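Local coordinates for protein Bd3460 (Bdellovibrio bacteriovorus HD100, PDB 5CER) that is of unknown function but is built from ankyrin repeats and so probably acts by binding a protein partner, at residues Lys125-Ile130 against Ile157-Asp162; Thr139-Val144 against Ala151-Leu156. All coordinates share one frame; numbering follows the deposited sequence.

Contact 1: Lys125-Ile130 against Ile157-Asp162; sequences KNKSLI and IKKGAD
Ile130 lies over one face of two successive flat peptide groups, Lys159-Gly160 and Gly160-Ala161, where the chain turns off the end of helix 150-158. Its CG1 sits almost directly above the carbonyl oxygen Lys159 O, at 3.7 Å, and is just as far, 3.7 Å, from Ala161 N. Among the polar atoms at the peptide edges, Gly160 N donates to Ile157 O, and Gly160 O accepts from the side-chain amide of Asn131. A third flat group, the amide of Asn126, holds the other segment in shape. Its OD1 accepts from Ser128 OG (2.8 Å) and, less directly, from Ser128 N, both approaching one face of the amide plane; the second bond closes an Asx turn at the start of the 3-10 turn that carries Ile130.

With CG1 anti to the backbone N (chi1 -172°), Ile130 extends its ethyl arm across the contact. CD1 reaches Lys159 CB at 3.7 Å, the two side chains crossing at about a right angle, and CG1 meets Ala161 CB at 4.0 Å. A branched isoleucine covers the turn broadly, whereas the small alanine allows a close approach. Lys159 offers its aliphatic base here and leads its ammonium away to a salt bridge with Glu120. Lys127, its chain bent at chi2 and chi3, brings NZ to 4.2 Å from Lys159 CD. Lys127 NZ and Lys159 NZ are 4.9 Å apart, and Glu120 probably eases their repulsion.

Gly160 has positive phi (97°), which suits a residue without a side chain, and two bonds run back into the last helical turn. This is a Schellman motif, with Gly160 ending the helix; the Gly-Ala-Asp that begins there characteristically follows the second helix of an ankyrin repeat.

Contact 2: Thr139-Val144 against Ala151-Leu156; sequences TALFAV and ADIDFL
Val144 and Asp152 meet where helices 140-147 and 150-158 pack as the antiparallel pair of an ankyrin repeat. The segment axes approach to 9.6 Å, with 172° between their directions. Asp152 contributes its methylene: CB lies 3.8 Å from Val144 CB, the side chains slanting across each other. An aspartate suits this place beside the turn because its carboxylate can accept a hydrogen bond from Thr149 N while its CB still packs against valine.

One residue on, Ile153 starts off to the side, but its long arm swings back into the interface. Its CD1 touches two partners, 3.6 Å from Leu141 CD1, which it meets at about a right angle, and 3.7 Å from Val144 CG2, past which it runs in the opposite direction. With CG anti to the backbone N (chi1 -170°), the Leu141 side chain is sent toward this spot, and the turn at chi2 brings CD1 in. Farther out, Leu189 of helix 183-191 covers both Leu141 and Ile153.

Leu156, three residues on, sets out toward the partner helix and meets Val144 tip to tip, CD1 to CG2 at 3.7 Å. Both its methyls also face the small methyl of Ala140, CD1 the nearer, and that small size brings the backbone of the first turn near. There Leu156 CD1 comes to 3.6 Å from the backbone nitrogen Leu141 N.

The two contacts have centres about 10 Å apart on the same side of the chain's centre, and both use helix 150-158: contact 2 along its length, contact 1 at its C-terminal end. In chain order the helix pair of contact 2 falls between the two segments of contact 1, so the chain comes back to 125-130 with 157-162 only after the helix pair is complete. Leu156 joins them. Its carbonyl O probably accepts a hydrogen bond from Ala161 N at 2.9 Å, while its CD2 packs on Ile130 CD1 at 3.6 Å. The hydrophobic core between the helices thus runs on into the preceding loop, the continuity by which ankyrin repeats stack into an elongated array.

Contact 1: Lys125-Ile130 against Ile157-Asp162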
ATOM      1  N   LYS B 125     -13.632   0.055  26.938  1.00 42.13           N
ATOM      2  CA  LYS B 125     -12.782  -0.230  28.094  1.00 41.82           C
ATOM      3  C   LYS B 125     -12.821   0.881  29.146  1.00 42.07           C
ATOM      4  O   LYS B 125     -12.695   0.597  30.329  1.00 42.22           O
ATOM      5  CB  LYS B 125     -11.328  -0.471  27.676  1.00 40.51           C
ATOM      6  CG  LYS B 125     -11.150  -1.614  26.692  1.00 41.39           C
ATOM      7  CD  LYS B 125     -11.486  -2.975  27.303  1.00 43.02           C
ATOM      8  CE  LYS B 125     -11.374  -4.036  26.223  1.00 43.37           C
ATOM      9  NZ  LYS B 125     -11.712  -5.396  26.709  1.00 44.75           N
ATOM     10  N   ASN B 126     -12.980   2.134  28.722  1.00 41.99           N
ATOM     11  CA  ASN B 126     -12.963   3.295  29.643  1.00 41.99           C
ATOM     12  C   ASN B 126     -13.657   4.517  29.048  1.00 40.78           C
ATOM     13  O   ASN B 126     -13.036   5.282  28.286  1.00 39.03           O
ATOM     14  CB  ASN B 126     -11.493   3.629  29.963  1.00 41.36           C
ATOM     15  CG  ASN B 126     -11.331   4.716  31.039  1.00 41.87           C
ATOM     16  OD1 ASN B 126     -12.262   5.395  31.431  1.00 40.35           O
ATOM     17  ND2 ASN B 126     -10.090   4.880  31.486  1.00 42.10           N
ATOM     18  N   LYS B 127     -14.933   4.662  29.366  1.00 41.88           N
ATOM     19  CA  LYS B 127     -15.771   5.772  28.865  1.00 43.16           C
ATOM     20  C   LYS B 127     -15.207   7.169  29.099  1.00 40.83           C
ATOM     21  O   LYS B 127     -15.376   8.042  28.259  1.00 40.06           O
ATOM     22  CB  LYS B 127     -17.220   5.703  29.389  1.00 47.15           C
ATOM     23  CG  LYS B 127     -18.168   4.513  28.833  1.00 51.95           C
ATOM     24  CD  LYS B 127     -18.002   4.167  27.304  1.00 52.38           C
ATOM     25  CE  LYS B 127     -18.956   4.995  26.479  1.00 53.72           C
ATOM     26  NZ  LYS B 127     -18.825   4.780  25.020  1.00 53.11           N
ATOM     27  N   SER B 128     -14.490   7.377  30.194  1.00 39.72           N
ATOM     28  CA  SER B 128     -14.013   8.720  30.515  1.00 38.43           C
ATOM     29  C   SER B 128     -12.930   9.222  29.553  1.00 35.93           C
ATOM     30  O   SER B 128     -12.624  10.424  29.525  1.00 35.89           O
ATOM     31  CB  SER B 128     -13.545   8.807  31.978  1.00 39.04           C
ATOM     32  OG  SER B 128     -12.362   8.062  32.168  1.00 38.87           O
ATOM     33  N   LEU B 129     -12.304   8.324  28.797  1.00 35.07           N
ATOM     34  CA  LEU B 129     -11.280   8.730  27.795  1.00 33.79           C
ATOM     35  C   LEU B 129     -11.786   9.699  26.737  1.00 32.87           C
ATOM     36  O   LEU B 129     -10.998  10.496  26.228  1.00 32.57           O
ATOM     37  CB  LEU B 129     -10.649   7.510  27.109  1.00 33.06           C
ATOM     38  CG  LEU B 129      -9.802   6.589  28.004  1.00 33.22           C
ATOM     39  CD1 LEU B 129      -9.295   5.388  27.200  1.00 32.85           C
ATOM     40  CD2 LEU B 129      -8.630   7.332  28.633  1.00 32.73           C
ATOM     41  N   ILE B 130     -13.093   9.729  26.488  1.00 34.26           N
ATOM     42  CA  ILE B 130     -13.687  10.761  25.619  1.00 34.45           C
ATOM     43  C   ILE B 130     -13.219  12.211  25.935  1.00 33.73           C
ATOM     44  O   ILE B 130     -12.928  13.010  25.031  1.00 31.51           O
ATOM     45  CB  ILE B 130     -15.239  10.683  25.623  1.00 36.75           C
ATOM     46  CG1 ILE B 130     -15.859  11.630  24.573  1.00 37.00           C
ATOM     47  CG2 ILE B 130     -15.849  10.994  26.993  1.00 38.08           C
ATOM     48  CD1 ILE B 130     -15.620  11.193  23.154  1.00 36.00           C
ATOM     49  N   ILE B 157     -19.802  14.070  20.265  1.00 39.67           N
ATOM     50  CA  ILE B 157     -20.913  14.630  21.087  1.00 42.20           C
ATOM     51  C   ILE B 157     -21.780  13.485  21.634  1.00 44.33           C
ATOM     52  O   ILE B 157     -22.092  13.452  22.833  1.00 44.09           O
ATOM     53  CB  ILE B 157     -21.861  15.623  20.321  1.00 43.49           C
ATOM     54  CG1 ILE B 157     -21.103  16.809  19.715  1.00 43.32           C
ATOM     55  CG2 ILE B 157     -22.975  16.118  21.229  1.00 44.94           C
ATOM     56  CD1 ILE B 157     -20.205  17.557  20.679  1.00 42.95           C
ATOM     57  N   LYS B 158     -22.089  12.514  20.773  1.00 44.77           N
ATOM     58  CA  LYS B 158     -22.890  11.345  21.177  1.00 47.42           C
ATOM     59  C   LYS B 158     -22.223  10.433  22.240  1.00 46.19           C
ATOM     60  O   LYS B 158     -22.921   9.770  22.983  1.00 47.79           O
ATOM     61  CB  LYS B 158     -23.239  10.529  19.987  1.00 49.38           C
ATOM     62  CG  LYS B 158     -24.203   9.347  20.277  1.00 54.85           C
ATOM     63  CD  LYS B 158     -25.176   9.033  19.133  1.00 58.26           C
ATOM     64  CE  LYS B 158     -25.529   7.566  18.994  1.00 62.16           C
ATOM     65  NZ  LYS B 158     -24.525   6.918  18.122  1.00 62.87           N
ATOM     66  N   LYS B 159     -20.888  10.413  22.274  1.00 43.45           N
ATOM     67  CA  LYS B 159     -20.099   9.679  23.276  1.00 42.73           C
ATOM     68  C   LYS B 159     -19.813  10.510  24.508  1.00 42.32           C
ATOM     69  O   LYS B 159     -19.131  10.051  25.409  1.00 42.12           O
ATOM     70  CB  LYS B 159     -18.765   9.268  22.676  1.00 40.79           C
ATOM     71  CG  LYS B 159     -18.794   8.171  21.640  1.00 41.09           C
ATOM     72  CD  LYS B 159     -19.880   7.121  21.734  1.00 44.20           C
ATOM     73  CE  LYS B 159     -19.577   6.150  20.625  1.00 45.15           C
ATOM     74  NZ  LYS B 159     -20.455   4.987  20.439  1.00 47.76           N
ATOM     75  N   GLY B 160     -20.347  11.728  24.550  1.00 42.39           N
ATOM     76  CA  GLY B 160     -20.343  12.552  25.739  1.00 42.81           C
ATOM     77  C   GLY B 160     -19.215  13.551  25.767  1.00 42.29           C
ATOM     78  O   GLY B 160     -18.783  13.946  26.852  1.00 44.07           O
ATOM     79  N   ALA B 161     -18.710  13.990  24.614  1.00 40.82           N
ATOM     80  CA  ALA B 161     -17.650  15.012  24.643  1.00 39.31           C
ATOM     81  C   ALA B 161     -18.199  16.340  25.172  1.00 40.63           C
ATOM     82  O   ALA B 161     -19.381  16.633  24.997  1.00 40.87           O
ATOM     83  CB  ALA B 161     -17.060  15.227  23.274  1.00 36.48           C
ATOM     84  N   ASP B 162     -17.363  17.095  25.866  1.00 40.82           N
ATOM     85  CA  ASP B 162     -17.805  18.286  26.556  1.00 43.38           C
ATOM     86  C   ASP B 162     -17.411  19.476  25.733  1.00 41.57           C
ATOM     87  O   ASP B 162     -16.245  19.825  25.655  1.00 40.93           O
ATOM     88  CB  ASP B 162     -17.173  18.351  27.949  1.00 45.84           C
ATOM     89  CG  ASP B 162     -17.666  19.530  28.774  1.00 48.24           C
ATOM     90  OD1 ASP B 162     -18.368  20.409  28.243  1.00 49.14           O
ATOM     91  OD2 ASP B 162     -17.338  19.578  29.988  1.00 52.43           O
TER

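Contact 2: Thr139-Val144 against Ala151-Leu156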
ATOM      1  N   THR B 139      -8.585  17.618  23.771  1.00 28.63           N
ATOM      2  CA  THR B 139      -9.200  16.299  23.576  1.00 29.76           C
ATOM      3  C   THR B 139      -9.455  16.056  22.079  1.00 28.95           C
ATOM      4  O   THR B 139      -9.170  16.931  21.257  1.00 30.31           O
ATOM      5  CB  THR B 139     -10.560  16.243  24.291  1.00 30.15           C
ATOM      6  OG1 THR B 139     -11.392  17.288  23.761  1.00 30.81           O
ATOM      7  CG2 THR B 139     -10.378  16.396  25.752  1.00 31.05           C
ATOM      8  N   ALA B 140     -10.015  14.897  21.773  1.00 28.83           N
ATOM      9  CA  ALA B 140     -10.394  14.516  20.433  1.00 29.57           C
ATOM     10  C   ALA B 140     -11.222  15.587  19.733  1.00 30.89           C
ATOM     11  O   ALA B 140     -11.023  15.854  18.534  1.00 32.07           O
ATOM     12  CB  ALA B 140     -11.152  13.192  20.460  1.00 30.44           C
ATOM     13  N   LEU B 141     -12.149  16.186  20.463  1.00 31.10           N
ATOM     14  CA  LEU B 141     -13.020  17.206  19.895  1.00 30.87           C
ATOM     15  C   LEU B 141     -12.244  18.375  19.322  1.00 29.03           C
ATOM     16  O   LEU B 141     -12.603  18.905  18.283  1.00 28.32           O
ATOM     17  CB  LEU B 141     -14.036  17.685  20.952  1.00 32.82           C
ATOM     18  CG  LEU B 141     -15.180  18.590  20.462  1.00 34.87           C
ATOM     19  CD1 LEU B 141     -16.082  17.834  19.496  1.00 35.61           C
ATOM     20  CD2 LEU B 141     -16.020  19.151  21.625  1.00 36.43           C
ATOM     21  N   PHE B 142     -11.131  18.728  19.961  1.00 28.75           N
ATOM     22  CA  PHE B 142     -10.220  19.790  19.449  1.00 28.90           C
ATOM     23  C   PHE B 142      -9.512  19.360  18.147  1.00 28.42           C
ATOM     24  O   PHE B 142      -9.460  20.125  17.177  1.00 29.70           O
ATOM     25  CB  PHE B 142      -9.141  20.160  20.484  1.00 29.31           C
ATOM     26  CG  PHE B 142      -9.647  21.033  21.639  1.00 30.28           C
ATOM     27  CD1 PHE B 142     -10.505  20.513  22.617  1.00 30.45           C
ATOM     28  CD2 PHE B 142      -9.228  22.351  21.750  1.00 30.68           C
ATOM     29  CE1 PHE B 142     -10.940  21.295  23.663  1.00 31.45           C
ATOM     30  CE2 PHE B 142      -9.638  23.135  22.810  1.00 32.16           C
ATOM     31  CZ  PHE B 142     -10.509  22.609  23.768  1.00 32.56           C
ATOM     32  N   ALA B 143      -8.986  18.139  18.125  1.00 27.48           N
ATOM     33  CA  ALA B 143      -8.307  17.623  16.923  1.00 28.15           C
ATOM     34  C   ALA B 143      -9.239  17.566  15.700  1.00 28.56           C
ATOM     35  O   ALA B 143      -8.841  17.978  14.600  1.00 28.14           O
ATOM     36  CB  ALA B 143      -7.739  16.236  17.167  1.00 27.55           C
ATOM     37  N   VAL B 144     -10.458  17.041  15.891  1.00 28.15           N
ATOM     38  CA  VAL B 144     -11.339  16.847  14.764  1.00 29.00           C
ATOM     39  C   VAL B 144     -11.962  18.206  14.426  1.00 29.98           C
ATOM     40  O   VAL B 144     -12.277  18.460  13.253  1.00 30.59           O
ATOM     41  CB  VAL B 144     -12.371  15.696  14.949  1.00 30.26           C
ATOM     42  CG1 VAL B 144     -11.709  14.392  15.423  1.00 29.33           C
ATOM     43  CG2 VAL B 144     -13.481  16.106  15.901  1.00 31.41           C
ATOM     44  N   ALA B 151     -19.490  14.928  10.921  1.00 34.27           N
ATOM     45  CA  ALA B 151     -19.697  13.538  11.358  1.00 35.20           C
ATOM     46  C   ALA B 151     -18.797  13.114  12.517  1.00 34.12           C
ATOM     47  O   ALA B 151     -19.250  12.444  13.442  1.00 33.72           O
ATOM     48  CB  ALA B 151     -19.514  12.580  10.194  1.00 36.69           C
ATOM     49  N   ASP B 152     -17.535  13.552  12.489  1.00 33.84           N
ATOM     50  CA  ASP B 152     -16.648  13.308  13.600  1.00 33.48           C
ATOM     51  C   ASP B 152     -17.163  14.022  14.857  1.00 34.62           C
ATOM     52  O   ASP B 152     -17.180  13.446  15.958  1.00 33.40           O
ATOM     53  CB  ASP B 152     -15.224  13.759  13.287  1.00 33.28           C
ATOM     54  CG  ASP B 152     -14.575  12.994  12.118  1.00 34.14           C
ATOM     55  OD1 ASP B 152     -14.827  11.791  11.956  1.00 36.02           O
ATOM     56  OD2 ASP B 152     -13.736  13.598  11.419  1.00 34.55           O
ATOM     57  N   ILE B 153     -17.573  15.288  14.695  1.00 36.57           N
ATOM     58  CA  ILE B 153     -18.020  16.101  15.822  1.00 36.90           C
ATOM     59  C   ILE B 153     -19.174  15.377  16.497  1.00 39.19           C
ATOM     60  O   ILE B 153     -19.141  15.123  17.702  1.00 37.86           O
ATOM     61  CB  ILE B 153     -18.426  17.538  15.415  1.00 38.87           C
ATOM     62  CG1 ILE B 153     -17.212  18.342  14.920  1.00 38.35           C
ATOM     63  CG2 ILE B 153     -19.106  18.293  16.567  1.00 39.77           C
ATOM     64  CD1 ILE B 153     -16.166  18.681  15.964  1.00 37.57           C
ATOM     65  N   ASP B 154     -20.198  15.023  15.743  1.00 40.15           N
ATOM     66  CA  ASP B 154     -21.325  14.379  16.399  1.00 41.68           C
ATOM     67  C   ASP B 154     -21.072  13.008  16.956  1.00 39.13           C
ATOM     68  O   ASP B 154     -21.821  12.571  17.826  1.00 41.01           O
ATOM     69  CB  ASP B 154     -22.440  14.066  15.413  1.00 45.47           C
ATOM     70  CG  ASP B 154     -22.855  15.259  14.500  1.00 48.06           C
ATOM     71  OD1 ASP B 154     -22.522  16.445  14.771  1.00 51.20           O
ATOM     72  OD2 ASP B 154     -23.530  15.032  13.473  1.00 52.90           O
ATOM     73  N   PHE B 155     -20.161  12.279  16.354  1.00 35.98           N
ATOM     74  CA  PHE B 155     -19.765  11.024  16.942  1.00 35.99           C
ATOM     75  C   PHE B 155     -19.262  11.265  18.377  1.00 36.23           C
ATOM     76  O   PHE B 155     -19.717  10.626  19.321  1.00 36.55           O
ATOM     77  CB  PHE B 155     -18.688  10.335  16.105  1.00 34.56           C
ATOM     78  CG  PHE B 155     -18.047   9.190  16.805  1.00 34.62           C
ATOM     79  CD1 PHE B 155     -18.672   7.952  16.846  1.00 36.40           C
ATOM     80  CD2 PHE B 155     -16.851   9.352  17.505  1.00 33.74           C
ATOM     81  CE1 PHE B 155     -18.091   6.865  17.508  1.00 37.14           C
ATOM     82  CE2 PHE B 155     -16.261   8.279  18.171  1.00 34.42           C
ATOM     83  CZ  PHE B 155     -16.884   7.030  18.160  1.00 36.64           C
ATOM     84  N   LEU B 156     -18.356  12.230  18.531  1.00 36.14           N
ATOM     85  CA  LEU B 156     -17.841  12.595  19.844  1.00 36.28           C
ATOM     86  C   LEU B 156     -18.906  13.214  20.780  1.00 37.69           C
ATOM     87  O   LEU B 156     -18.902  12.921  21.968  1.00 37.86           O
ATOM     88  CB  LEU B 156     -16.598  13.493  19.688  1.00 35.05           C
ATOM     89  CG  LEU B 156     -15.405  12.845  18.948  1.00 34.05           C
ATOM     90  CD1 LEU B 156     -14.302  13.878  18.728  1.00 33.39           C
ATOM     91  CD2 LEU B 156     -14.846  11.637  19.694  1.00 34.52           C
TER